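Local coordinates for dehalogenase-like hydrolase (Ralstonia solanacearum, PDB 3UMB), which probably catalyses the hydrolytic removal of halide from small (S)-2-haloalkanoic acids, giving (R)-2-hydroxyalkanoic acids, as a member of the HAD-like hydrolase superfamily, at residues 4-9 with 166-171; 20-25 with 35-40; 106-111 with 140-145; 211-216 with 223-228. One frame throughout, in Å; residues are numbered along the deposited sequence.

Contact 1. Residues 4-9 with 166-171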
loop_
_atom_site.group_PDB
_atom_site.type_symbol
_atom_site.label_atom_id
_atom_site.label_comp_id
_atom_site.label_asym_id
_atom_site.label_seq_id
_atom_site.Cartn_x
_atom_site.Cartn_y
_atom_site.Cartn_z
ATOM N N ILE A 4 -6.622 -30.640 -0.259
ATOM C CA ILE A 4 -6.787 -29.735 0.901
ATOM C C ILE A 4 -6.880 -30.570 2.154
ATOM O O ILE A 4 -7.633 -31.528 2.181
ATOM C CB ILE A 4 -8.101 -28.935 0.831
ATOM C CG1 ILE A 4 -8.151 -28.090 -0.435
ATOM C CG2 ILE A 4 -8.304 -28.071 2.066
ATOM C CD1 ILE A 4 -9.487 -28.225 -1.192
ATOM N N ARG A 5 -6.128 -30.205 3.185
ATOM C CA ARG A 5 -6.206 -30.878 4.470
ATOM C C ARG A 5 -6.477 -29.962 5.644
ATOM O O ARG A 5 -6.463 -30.415 6.788
ATOM C CB ARG A 5 -4.924 -31.664 4.721
ATOM C CG ARG A 5 -4.494 -32.460 3.495
ATOM C CD ARG A 5 -4.110 -33.868 3.837
ATOM N NE ARG A 5 -3.019 -33.876 4.800
ATOM C CZ ARG A 5 -2.024 -34.760 4.817
ATOM N NH1 ARG A 5 -1.070 -34.648 5.748
ATOM N NH2 ARG A 5 -1.963 -35.742 3.912
ATOM N N ALA A 6 -6.728 -28.689 5.342
ATOM C CA ALA A 6 -6.981 -27.639 6.317
ATOM C C ALA A 6 -7.442 -26.369 5.582
ATOM O O ALA A 6 -7.209 -26.188 4.394
ATOM C CB ALA A 6 -5.735 -27.373 7.178
ATOM N N VAL A 7 -8.130 -25.491 6.275
ATOM C CA VAL A 7 -8.664 -24.304 5.621
ATOM C C VAL A 7 -8.460 -23.151 6.578
ATOM O O VAL A 7 -8.885 -23.213 7.735
ATOM C CB VAL A 7 -10.162 -24.492 5.232
ATOM C CG1 VAL A 7 -10.776 -23.231 4.574
ATOM C CG2 VAL A 7 -10.308 -25.737 4.295
ATOM N N VAL A 8 -7.778 -22.117 6.098
ATOM C CA VAL A 8 -7.450 -20.942 6.919
ATOM C C VAL A 8 -8.140 -19.684 6.344
ATOM O O VAL A 8 -8.168 -19.497 5.131
ATOM C CB VAL A 8 -5.909 -20.748 7.021
ATOM C CG1 VAL A 8 -5.559 -19.447 7.735
ATOM C CG2 VAL A 8 -5.278 -21.966 7.750
ATOM N N PHE A 9 -8.692 -18.871 7.238
ATOM C CA PHE A 9 -9.415 -17.671 6.897
ATOM C C PHE A 9 -8.687 -16.419 7.359
ATOM O O PHE A 9 -8.151 -16.368 8.449
ATOM C CB PHE A 9 -10.804 -17.665 7.561
ATOM C CG PHE A 9 -11.708 -18.759 7.083
ATOM C CD1 PHE A 9 -11.750 -19.982 7.757
ATOM C CD2 PHE A 9 -12.530 -18.565 5.992
ATOM C CE1 PHE A 9 -12.599 -21.004 7.323
ATOM C CE2 PHE A 9 -13.383 -19.578 5.523
ATOM C CZ PHE A 9 -13.427 -20.801 6.195
ATOM N N ARG A 166 3.043 -23.742 9.580
ATOM C CA ARG A 166 3.679 -24.130 10.846
ATOM C C ARG A 166 2.727 -24.624 11.835
ATOM O O ARG A 166 2.961 -25.665 12.404
ATOM C CB ARG A 166 4.413 -22.995 11.549
ATOM C CG ARG A 166 5.887 -23.013 11.245
ATOM C CD ARG A 166 6.744 -22.511 12.429
ATOM N NE ARG A 166 6.458 -21.135 12.784
ATOM C CZ ARG A 166 6.617 -20.123 11.964
ATOM N NH1 ARG A 166 7.057 -20.324 10.725
ATOM N NH2 ARG A 166 6.381 -18.901 12.391
ATOM N N ALA A 167 1.686 -23.841 12.107
ATOM C CA ALA A 167 0.671 -24.223 13.105
ATOM C C ALA A 167 -0.082 -25.543 12.755
ATOM O O ALA A 167 -0.404 -26.311 13.650
ATOM C CB ALA A 167 -0.317 -23.098 13.322
ATOM N N PHE A 168 -0.329 -25.782 11.465
ATOM C CA PHE A 168 -1.139 -26.927 11.022
ATOM C C PHE A 168 -0.344 -28.211 10.760
ATOM O O PHE A 168 -0.949 -29.264 10.600
ATOM C CB PHE A 168 -2.000 -26.547 9.795
ATOM C CG PHE A 168 -3.236 -25.766 10.180
ATOM C CD1 PHE A 168 -4.425 -26.415 10.444
ATOM C CD2 PHE A 168 -3.162 -24.394 10.405
ATOM C CE1 PHE A 168 -5.534 -25.699 10.862
ATOM C CE2 PHE A 168 -4.258 -23.682 10.832
ATOM C CZ PHE A 168 -5.448 -24.329 11.061
ATOM N N GLY A 169 0.986 -28.098 10.705
ATOM C CA GLY A 169 1.864 -29.210 10.471
ATOM C C GLY A 169 1.748 -29.744 9.064
ATOM O O GLY A 169 2.141 -30.881 8.823
ATOM N N VAL A 170 1.231 -28.928 8.133
ATOM C CA VAL A 170 1.104 -29.297 6.712
ATOM C C VAL A 170 1.734 -28.241 5.779
ATOM O O VAL A 170 1.823 -27.075 6.144
ATOM C CB VAL A 170 -0.386 -29.527 6.303
ATOM C CG1 VAL A 170 -1.026 -30.611 7.200
ATOM C CG2 VAL A 170 -1.196 -28.243 6.376
ATOM N N PRO A 171 2.200 -28.666 4.584
ATOM C CA PRO A 171 2.701 -27.748 3.579
ATOM C C PRO A 171 1.603 -26.806 3.178
ATOM O O PRO A 171 0.443 -27.173 3.278
ATOM C CB PRO A 171 3.021 -28.657 2.379
ATOM C CG PRO A 171 3.238 -29.958 2.937
ATOM C CD PRO A 171 2.394 -30.069 4.178
#

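Contact 2. Residues 20-25 with 35-40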
loop_
_atom_site.group_PDB
_atom_site.type_symbol
_atom_site.label_atom_id
_atom_site.label_comp_id
_atom_site.label_asym_id
_atom_site.label_seq_id
_atom_site.Cartn_x
_atom_site.Cartn_y
_atom_site.Cartn_z
ATOM N N SER A 20 -20.539 -2.408 10.013
ATOM C CA SER A 20 -21.110 -1.658 11.135
ATOM C C SER A 20 -20.266 -0.463 11.568
ATOM O O SER A 20 -20.738 0.362 12.338
ATOM C CB SER A 20 -21.405 -2.581 12.331
ATOM O OG SER A 20 -20.207 -3.101 12.934
ATOM N N VAL A 21 -19.029 -0.365 11.087
ATOM C CA VAL A 21 -18.172 0.755 11.447
ATOM C C VAL A 21 -18.492 1.950 10.560
ATOM O O VAL A 21 -18.606 3.082 11.042
ATOM C CB VAL A 21 -16.672 0.403 11.373
ATOM C CG1 VAL A 21 -15.850 1.581 11.785
ATOM C CG2 VAL A 21 -16.335 -0.812 12.263
ATOM N N ALA A 22 -18.677 1.702 9.267
ATOM C CA ALA A 22 -19.032 2.778 8.338
ATOM C C ALA A 22 -20.314 3.469 8.812
ATOM O O ALA A 22 -20.353 4.701 8.952
ATOM C CB ALA A 22 -19.171 2.227 6.931
ATOM N N ALA A 23 -21.323 2.657 9.154
ATOM C CA ALA A 23 -22.628 3.135 9.661
ATOM C C ALA A 23 -22.572 3.983 10.944
ATOM O O ALA A 23 -23.341 4.925 11.119
ATOM C CB ALA A 23 -23.550 1.940 9.868
ATOM N N ARG A 24 -21.675 3.638 11.842
ATOM C CA ARG A 24 -21.475 4.373 13.093
ATOM C C ARG A 24 -20.608 5.640 12.903
ATOM O O ARG A 24 -20.627 6.568 13.720
ATOM C CB ARG A 24 -20.802 3.416 14.078
ATOM C CG ARG A 24 -20.059 4.046 15.254
ATOM C CD ARG A 24 -21.005 4.649 16.239
ATOM N NE ARG A 24 -21.632 3.608 17.046
ATOM C CZ ARG A 24 -22.556 3.841 17.971
ATOM N NH1 ARG A 24 -22.984 5.091 18.200
ATOM N NH2 ARG A 24 -23.056 2.822 18.663
ATOM N N ALA A 25 -19.822 5.637 11.830
ATOM C CA ALA A 25 -19.038 6.801 11.423
ATOM C C ALA A 25 -20.009 7.908 10.997
ATOM O O ALA A 25 -20.002 8.985 11.567
ATOM C CB ALA A 25 -18.056 6.423 10.285
ATOM N N ALA A 35 -16.857 8.409 3.362
ATOM C CA ALA A 35 -15.545 8.995 3.062
ATOM C C ALA A 35 -14.510 8.617 4.123
ATOM O O ALA A 35 -13.396 8.201 3.769
ATOM C CB ALA A 35 -15.636 10.506 2.935
ATOM N N LEU A 36 -14.867 8.768 5.407
ATOM C CA LEU A 36 -13.971 8.406 6.491
ATOM C C LEU A 36 -13.578 6.931 6.401
ATOM O O LEU A 36 -12.404 6.586 6.606
ATOM C CB LEU A 36 -14.601 8.663 7.865
ATOM C CG LEU A 36 -13.810 8.280 9.112
ATOM C CD1 LEU A 36 -12.402 8.848 9.089
ATOM C CD2 LEU A 36 -14.490 8.725 10.423
ATOM N N SER A 37 -14.577 6.084 6.116
ATOM C CA SER A 37 -14.425 4.660 6.295
ATOM C C SER A 37 -13.524 4.185 5.170
ATOM O O SER A 37 -12.543 3.497 5.418
ATOM C CB SER A 37 -15.785 3.931 6.380
ATOM O OG SER A 37 -16.304 3.657 5.103
ATOM N N VAL A 38 -13.800 4.640 3.954
ATOM C CA VAL A 38 -12.865 4.444 2.853
ATOM C C VAL A 38 -11.424 4.927 3.138
ATOM O O VAL A 38 -10.481 4.135 2.975
ATOM C CB VAL A 38 -13.335 5.103 1.559
ATOM C CG1 VAL A 38 -12.323 4.817 0.463
ATOM C CG2 VAL A 38 -14.728 4.566 1.142
ATOM N N LEU A 39 -11.242 6.206 3.535
ATOM C CA LEU A 39 -9.897 6.749 3.764
ATOM C C LEU A 39 -9.187 5.991 4.870
ATOM O O LEU A 39 -8.005 5.732 4.780
ATOM C CB LEU A 39 -9.914 8.254 4.068
ATOM C CG LEU A 39 -8.583 8.955 4.273
ATOM C CD1 LEU A 39 -7.647 8.676 3.102
ATOM C CD2 LEU A 39 -8.798 10.476 4.552
ATOM N N TRP A 40 -9.951 5.588 5.877
ATOM C CA TRP A 40 -9.433 4.900 7.045
ATOM C C TRP A 40 -8.900 3.492 6.741
ATOM O O TRP A 40 -7.801 3.127 7.189
ATOM C CB TRP A 40 -10.547 4.813 8.048
ATOM C CG TRP A 40 -10.197 4.258 9.353
ATOM C CD1 TRP A 40 -8.961 4.039 9.880
ATOM C CD2 TRP A 40 -11.134 3.891 10.336
ATOM N NE1 TRP A 40 -9.074 3.523 11.158
ATOM C CE2 TRP A 40 -10.411 3.417 11.451
ATOM C CE3 TRP A 40 -12.549 3.869 10.369
ATOM C CZ2 TRP A 40 -11.047 2.945 12.602
ATOM C CZ3 TRP A 40 -13.180 3.414 11.519
ATOM C CH2 TRP A 40 -12.427 2.947 12.621
#

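Contact 3. Residues 106-111 with 140-145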
loop_
_atom_site.group_PDB
_atom_site.type_symbol
_atom_site.label_atom_id
_atom_site.label_comp_id
_atom_site.label_asym_id
_atom_site.label_seq_id
_atom_site.Cartn_x
_atom_site.Cartn_y
_atom_site.Cartn_z
ATOM N N PRO A 106 -22.773 -21.687 9.614
ATOM C CA PRO A 106 -23.175 -23.036 9.142
ATOM C C PRO A 106 -22.183 -23.676 8.186
ATOM O O PRO A 106 -21.908 -24.895 8.290
ATOM C CB PRO A 106 -24.497 -22.797 8.388
ATOM C CG PRO A 106 -24.727 -21.310 8.380
ATOM C CD PRO A 106 -23.812 -20.668 9.357
ATOM N N VAL A 107 -21.703 -22.846 7.236
ATOM C CA VAL A 107 -20.696 -23.228 6.218
ATOM C C VAL A 107 -19.440 -23.729 6.919
ATOM O O VAL A 107 -18.850 -24.705 6.486
ATOM C CB VAL A 107 -20.258 -22.040 5.255
ATOM C CG1 VAL A 107 -19.436 -22.590 4.110
ATOM C CG2 VAL A 107 -21.449 -21.226 4.709
ATOM N N LEU A 108 -19.039 -23.064 7.999
ATOM C CA LEU A 108 -17.904 -23.540 8.780
ATOM C C LEU A 108 -18.216 -24.963 9.275
ATOM O O LEU A 108 -17.353 -25.849 9.258
ATOM C CB LEU A 108 -17.563 -22.561 9.925
ATOM C CG LEU A 108 -16.968 -21.196 9.488
ATOM C CD1 LEU A 108 -16.868 -20.133 10.608
ATOM C CD2 LEU A 108 -15.596 -21.397 8.873
ATOM N N ARG A 109 -19.470 -25.206 9.639
ATOM C CA ARG A 109 -19.865 -26.528 10.120
ATOM C C ARG A 109 -19.857 -27.593 9.031
ATOM O O ARG A 109 -19.286 -28.651 9.254
ATOM C CB ARG A 109 -21.189 -26.460 10.867
ATOM C CG ARG A 109 -20.985 -25.835 12.237
ATOM C CD ARG A 109 -22.228 -25.146 12.809
ATOM N NE ARG A 109 -21.941 -24.645 14.160
ATOM C CZ ARG A 109 -22.759 -23.891 14.898
ATOM N NH1 ARG A 109 -23.955 -23.525 14.425
ATOM N NH2 ARG A 109 -22.372 -23.497 16.121
ATOM N N GLN A 110 -20.411 -27.322 7.846
ATOM C CA GLN A 110 -20.317 -28.300 6.728
ATOM C C GLN A 110 -18.857 -28.675 6.330
ATOM O O GLN A 110 -18.628 -29.651 5.624
ATOM C CB GLN A 110 -21.096 -27.799 5.501
ATOM C CG GLN A 110 -22.621 -28.087 5.542
ATOM C CD GLN A 110 -23.467 -26.984 4.871
ATOM O OE1 GLN A 110 -23.923 -27.145 3.737
ATOM N NE2 GLN A 110 -23.672 -25.859 5.576
ATOM N N LEU A 111 -17.889 -27.870 6.785
ATOM C CA LEU A 111 -16.440 -28.113 6.597
ATOM C C LEU A 111 -15.837 -28.857 7.797
ATOM O O LEU A 111 -15.098 -29.817 7.610
ATOM C CB LEU A 111 -15.675 -26.790 6.396
ATOM C CG LEU A 111 -16.100 -25.846 5.265
ATOM C CD1 LEU A 111 -15.490 -24.457 5.492
ATOM C CD2 LEU A 111 -15.712 -26.429 3.918
ATOM N N GLY A 140 -14.551 -22.237 19.401
ATOM C CA GLY A 140 -14.568 -23.699 19.221
ATOM C C GLY A 140 -14.344 -24.242 17.807
ATOM O O GLY A 140 -13.867 -25.384 17.626
ATOM N N LEU A 141 -14.673 -23.431 16.794
ATOM C CA LEU A 141 -14.612 -23.868 15.385
ATOM C C LEU A 141 -13.191 -23.851 14.859
ATOM O O LEU A 141 -12.836 -24.662 14.007
ATOM C CB LEU A 141 -15.544 -23.021 14.490
ATOM C CG LEU A 141 -17.063 -23.211 14.739
ATOM C CD1 LEU A 141 -17.560 -22.331 15.895
ATOM C CD2 LEU A 141 -17.885 -22.936 13.487
ATOM N N PHE A 142 -12.379 -22.939 15.382
ATOM C CA PHE A 142 -10.965 -22.848 14.990
ATOM C C PHE A 142 -9.994 -23.546 15.959
ATOM O O PHE A 142 -9.864 -23.205 17.144
ATOM C CB PHE A 142 -10.537 -21.388 14.802
ATOM C CG PHE A 142 -11.390 -20.640 13.838
ATOM C CD1 PHE A 142 -11.503 -21.060 12.537
ATOM C CD2 PHE A 142 -12.082 -19.529 14.233
ATOM C CE1 PHE A 142 -12.307 -20.390 11.635
ATOM C CE2 PHE A 142 -12.890 -18.845 13.341
ATOM C CZ PHE A 142 -13.002 -19.276 12.043
ATOM N N ASP A 143 -9.282 -24.509 15.399
ATOM C CA ASP A 143 -8.081 -25.051 16.014
ATOM C C ASP A 143 -7.022 -23.958 16.297
ATOM O O ASP A 143 -6.549 -23.835 17.432
ATOM C CB ASP A 143 -7.508 -26.142 15.122
ATOM C CG ASP A 143 -8.430 -27.340 15.009
ATOM O OD1 ASP A 143 -9.651 -27.189 15.263
ATOM O OD2 ASP A 143 -7.935 -28.441 14.662
ATOM N N HIS A 144 -6.675 -23.147 15.289
ATOM C CA HIS A 144 -5.638 -22.108 15.464
ATOM C C HIS A 144 -6.159 -20.730 15.080
ATOM O O HIS A 144 -6.817 -20.572 14.078
ATOM C CB HIS A 144 -4.392 -22.445 14.643
ATOM C CG HIS A 144 -3.868 -23.843 14.846
ATOM N ND1 HIS A 144 -3.028 -24.182 15.893
ATOM C CD2 HIS A 144 -4.036 -24.976 14.115
ATOM C CE1 HIS A 144 -2.703 -25.461 15.794
ATOM N NE2 HIS A 144 -3.300 -25.967 14.726
ATOM N N VAL A 145 -5.882 -19.747 15.921
ATOM C CA VAL A 145 -6.242 -18.365 15.683
ATOM C C VAL A 145 -4.884 -17.630 15.702
ATOM O O VAL A 145 -4.272 -17.429 16.774
ATOM C CB VAL A 145 -7.257 -17.859 16.734
ATOM C CG1 VAL A 145 -7.369 -16.326 16.743
ATOM C CG2 VAL A 145 -8.643 -18.479 16.492
#

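Contact 4. Residues 211-216 with 223-228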
loop_
_atom_site.group_PDB
_atom_site.type_symbol
_atom_site.label_atom_id
_atom_site.label_comp_id
_atom_site.label_asym_id
_atom_site.label_seq_id
_atom_site.Cartn_x
_atom_site.Cartn_y
_atom_site.Cartn_z
ATOM N N ALA A 211 -3.350 -15.687 -10.123
ATOM C CA ALA A 211 -4.788 -15.778 -9.793
ATOM C C ALA A 211 -5.034 -16.889 -8.757
ATOM O O ALA A 211 -4.435 -17.936 -8.789
ATOM C CB ALA A 211 -5.652 -15.982 -11.091
ATOM N N PRO A 212 -5.926 -16.651 -7.820
ATOM C CA PRO A 212 -6.292 -17.726 -6.926
ATOM C C PRO A 212 -6.878 -18.958 -7.658
ATOM O O PRO A 212 -7.226 -18.873 -8.827
ATOM C CB PRO A 212 -7.358 -17.087 -6.057
ATOM C CG PRO A 212 -7.952 -16.023 -6.919
ATOM C CD PRO A 212 -6.806 -15.485 -7.674
ATOM N N ALA A 213 -6.978 -20.079 -6.956
ATOM C CA ALA A 213 -7.445 -21.309 -7.547
ATOM C C ALA A 213 -8.880 -21.100 -8.050
ATOM O O ALA A 213 -9.171 -21.417 -9.213
ATOM C CB ALA A 213 -7.374 -22.467 -6.515
ATOM N N ALA A 214 -9.740 -20.524 -7.191
ATOM C CA ALA A 214 -11.065 -20.088 -7.595
ATOM C C ALA A 214 -11.496 -18.881 -6.762
ATOM O O ALA A 214 -10.866 -18.548 -5.795
ATOM C CB ALA A 214 -12.061 -21.241 -7.450
ATOM N N ALA A 215 -12.559 -18.218 -7.176
ATOM C CA ALA A 215 -13.145 -17.082 -6.459
ATOM C C ALA A 215 -14.698 -17.198 -6.505
ATOM O O ALA A 215 -15.253 -17.854 -7.378
ATOM C CB ALA A 215 -12.700 -15.748 -7.094
ATOM N N GLY A 216 -15.372 -16.570 -5.559
ATOM C CA GLY A 216 -16.806 -16.542 -5.549
ATOM C C GLY A 216 -17.250 -15.278 -4.865
ATOM O O GLY A 216 -16.444 -14.410 -4.565
ATOM N N LEU A 223 -17.817 -23.087 0.224
ATOM C CA LEU A 223 -18.373 -24.431 0.484
ATOM C C LEU A 223 -18.600 -25.195 -0.816
ATOM O O LEU A 223 -18.145 -26.339 -0.941
ATOM C CB LEU A 223 -19.685 -24.320 1.263
ATOM C CG LEU A 223 -20.185 -25.556 2.028
ATOM C CD1 LEU A 223 -19.099 -26.274 2.845
ATOM C CD2 LEU A 223 -21.374 -25.155 2.935
ATOM N N GLN A 224 -19.280 -24.564 -1.783
ATOM C CA GLN A 224 -19.533 -25.194 -3.088
ATOM C C GLN A 224 -18.217 -25.831 -3.532
ATOM O O GLN A 224 -18.145 -27.022 -3.808
ATOM C CB GLN A 224 -19.968 -24.169 -4.162
ATOM C CG GLN A 224 -21.457 -24.070 -4.571
ATOM C CD GLN A 224 -21.687 -23.202 -5.883
ATOM O OE1 GLN A 224 -21.662 -21.951 -5.861
ATOM N NE2 GLN A 224 -21.922 -23.890 -7.011
ATOM N N PHE A 225 -17.170 -25.002 -3.544
ATOM C CA PHE A 225 -15.891 -25.301 -4.205
ATOM C C PHE A 225 -15.113 -26.435 -3.556
ATOM O O PHE A 225 -14.515 -27.264 -4.257
ATOM C CB PHE A 225 -15.043 -24.010 -4.255
ATOM C CG PHE A 225 -13.561 -24.231 -4.384
ATOM C CD1 PHE A 225 -12.950 -24.243 -5.630
ATOM C CD2 PHE A 225 -12.772 -24.381 -3.257
ATOM C CE1 PHE A 225 -11.588 -24.430 -5.750
ATOM C CE2 PHE A 225 -11.390 -24.561 -3.375
ATOM C CZ PHE A 225 -10.809 -24.588 -4.617
ATOM N N VAL A 226 -15.095 -26.444 -2.227
ATOM C CA VAL A 226 -14.431 -27.504 -1.479
ATOM C C VAL A 226 -15.105 -28.856 -1.835
ATOM O O VAL A 226 -14.465 -29.774 -2.390
ATOM C CB VAL A 226 -14.503 -27.251 0.075
ATOM C CG1 VAL A 226 -13.680 -28.301 0.829
ATOM C CG2 VAL A 226 -14.014 -25.852 0.440
ATOM N N GLN A 227 -16.414 -28.929 -1.552
ATOM C CA GLN A 227 -17.229 -30.128 -1.822
ATOM C C GLN A 227 -16.965 -30.714 -3.231
ATOM O O GLN A 227 -16.847 -31.926 -3.369
ATOM C CB GLN A 227 -18.723 -29.848 -1.544
ATOM C CG GLN A 227 -19.069 -29.874 -0.031
ATOM C CD GLN A 227 -20.356 -29.113 0.353
ATOM O OE1 GLN A 227 -20.908 -28.338 -0.435
ATOM N NE2 GLN A 227 -20.832 -29.339 1.583
ATOM N N ALA A 228 -16.792 -29.864 -4.247
ATOM C CA ALA A 228 -16.392 -30.337 -5.585
ATOM C C ALA A 228 -15.071 -31.149 -5.591
ATOM O O ALA A 228 -13.953 -30.611 -5.640
ATOM C CB ALA A 228 -16.317 -29.170 -6.567
#

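Contact 1. Residues 4-9 with 166-171
F168, the last residue of helix 163-168, puts its ring against one side of strand 6-9, and together with V170 and A6 it carries most of this contact. A6 CB is 3.6 Å from F168 CD1, an oblique approach. F168 has CG anti to its carbonyl carbon (chi1 -79°), which sends the ring off the helix end toward the sheet. A6 suits its place because a lone methyl lets the wide ring come close to the backbone. Beyond the helix, where G169 turns the chain with positive phi, V170 also points at residues 4-9 and packs beside the long R5 chain at the exposed margin; its CG1 lies 4.3 Å from R5 NH1. V8, two residues on from A6, supports the ring from the same side of the strand, with V8 CG2 3.7 Å from F168 CE2. H144 meets the F168 ring edge-to-face, and I175 of the neighbouring strand touches both V8 and V170. No hydrogen bond joins the two segments. Helix end and central strand of this Rossmann-like core are therefore joined by apolar contact, which depends on close fit and the exclusion of water rather than on directed bonds.

Contact 2. Residues 20-25 with 35-40
This is a buried helix-helix contact in the helical cap that HAD enzymes of this family insert after the first core strand: V21, A22 and A25 of helix 19-28 meet W40, S37 and L36 of helix 33-54. The axes of the two short segments come within 9.1 Å and their directions differ by 133°, nearer antiparallel than parallel, as the short connection between the helices would lead one to expect. Where the backbones are closest, at A22 and S37, both residues are small. A22 CB sits 3.7 Å from S37 OG, but that hydroxyl spends its polarity within its own helix, in a weak hydrogen bond to E34 O. Two further pairs, V21 with W40 and A25 with L36, continue the interface toward the buried side. The W40 side chain has CG anti to the backbone N (chi1 -175°) and reaches across to helix 19-28, crossing V21 at about a right angle. V21 CG1 lies only 3.2 Å from W40 CZ3, short for two carbons, so the exact distance is doubtful although the closeness is plain. At the far end of the indole, NE1 is hydrogen-bonded to T68 O, tying W40 to helix 64-78 as well. A25 CB and L36 CD2, at 4.2 Å, make a looser apolar pair, and L36 packs on A75 and L81 too. D42 and D46, farther along in sequence from W40, hold a magnesium ion. Small residues at the crossing, with aromatic and branched side chains beside it, fit the packed helices of an L-2-haloacid dehalogenase cap.

Contact 3. Residues 106-111 with 140-145
L108 and L141 cross at about a right angle, joining helix 104-112 to the loop that leads into strand 144-147 at one border of the Rossmann-like HAD core. Both side chains keep CG anti to the carbonyl carbon, with chi1 near -69° in each, yet they rise from very different backbones: L108 from a helix, L141 from a turn that follows G140, whose positive phi is one glycine adopts easily. The touching is done mainly by one branch. L141 CD2 presses against the base of L108, 3.6 Å from L108 CB, and stands 4.1 Å from L108 CD1, so the methyl fits beside the bend of the leucine chain. Leucine suits both positions because it branches at CG, one carbon beyond CB, so its methyls can reach across between helix and loop. F142 takes up the outer end of L108: its ring is turned obliquely toward L108 CD1, with F142 CZ 4.2 Å away. Neighbours carry this apolar patch into the sheet, for both L108 and F142 also touch F9 and L118 of the adjoining core strands, while M138 covers L108 from the chain ahead of G140. The exposed side is edged by R109, which runs its chain past L141 CD2 with CG and NE about equally near. The contact there is loose and has no hydrogen bond across it: R109 CG comes to 4.4 Å from the same L141 CD2 that packs against L108 CB.

Contact 4. Residues 211-216 with 223-228
The F225 ring is met obliquely by the methyls of A214 and A213, and by the ring of F196, whose plane is turned about 45° to it. The setting is the last strand-helix unit of the Rossmann-like core: strand 214-216 is the outermost strand on this side of the parallel sheet within the chain, and helix 219-227 follows it and folds back against the sheet. F225 carries CG anti to its backbone N (chi1 157°), an orientation that extends the ring from the helix toward the strand. Alanine keeps this strand surface low, so the ring can settle on it; the side chains that meet are all apolar, and no hydrogen bond crosses between the segments. Beyond A214, F225 also rests on L176, so the ring spans from the sheet's border inward to strand 175-179, while A214 is backbone hydrogen-bonded to W197. The contact is small and lies at the surface. A214 CB stands 3.6 Å from F225 CD1, and equally 3.6 Å from CE1, while A213 CB lies farther along the ring, 4.5 Å from F225 CZ.

Contacts 1, 3 and 4 all reach the parallel sheet of the core, whereas contact 2 lies in the helical cap, on the opposite side of the chain's centre from contact 1. Contact 2 is the buried one; contacts 1 and 3 are partly buried, and contact 4 is at the surface. Contact 1 works on the central strand 6-9 and contact 4 on the border strand 214-216, while contact 3 touches contacts 1 and 4, the latter through helix 219-227, where L223 packs on V107 and L111. None has a hydrogen bond across its segments. The core contacts set a ring or leucine against alanine, valine or leucine, while contact 2 brings small residues to a helix crossing.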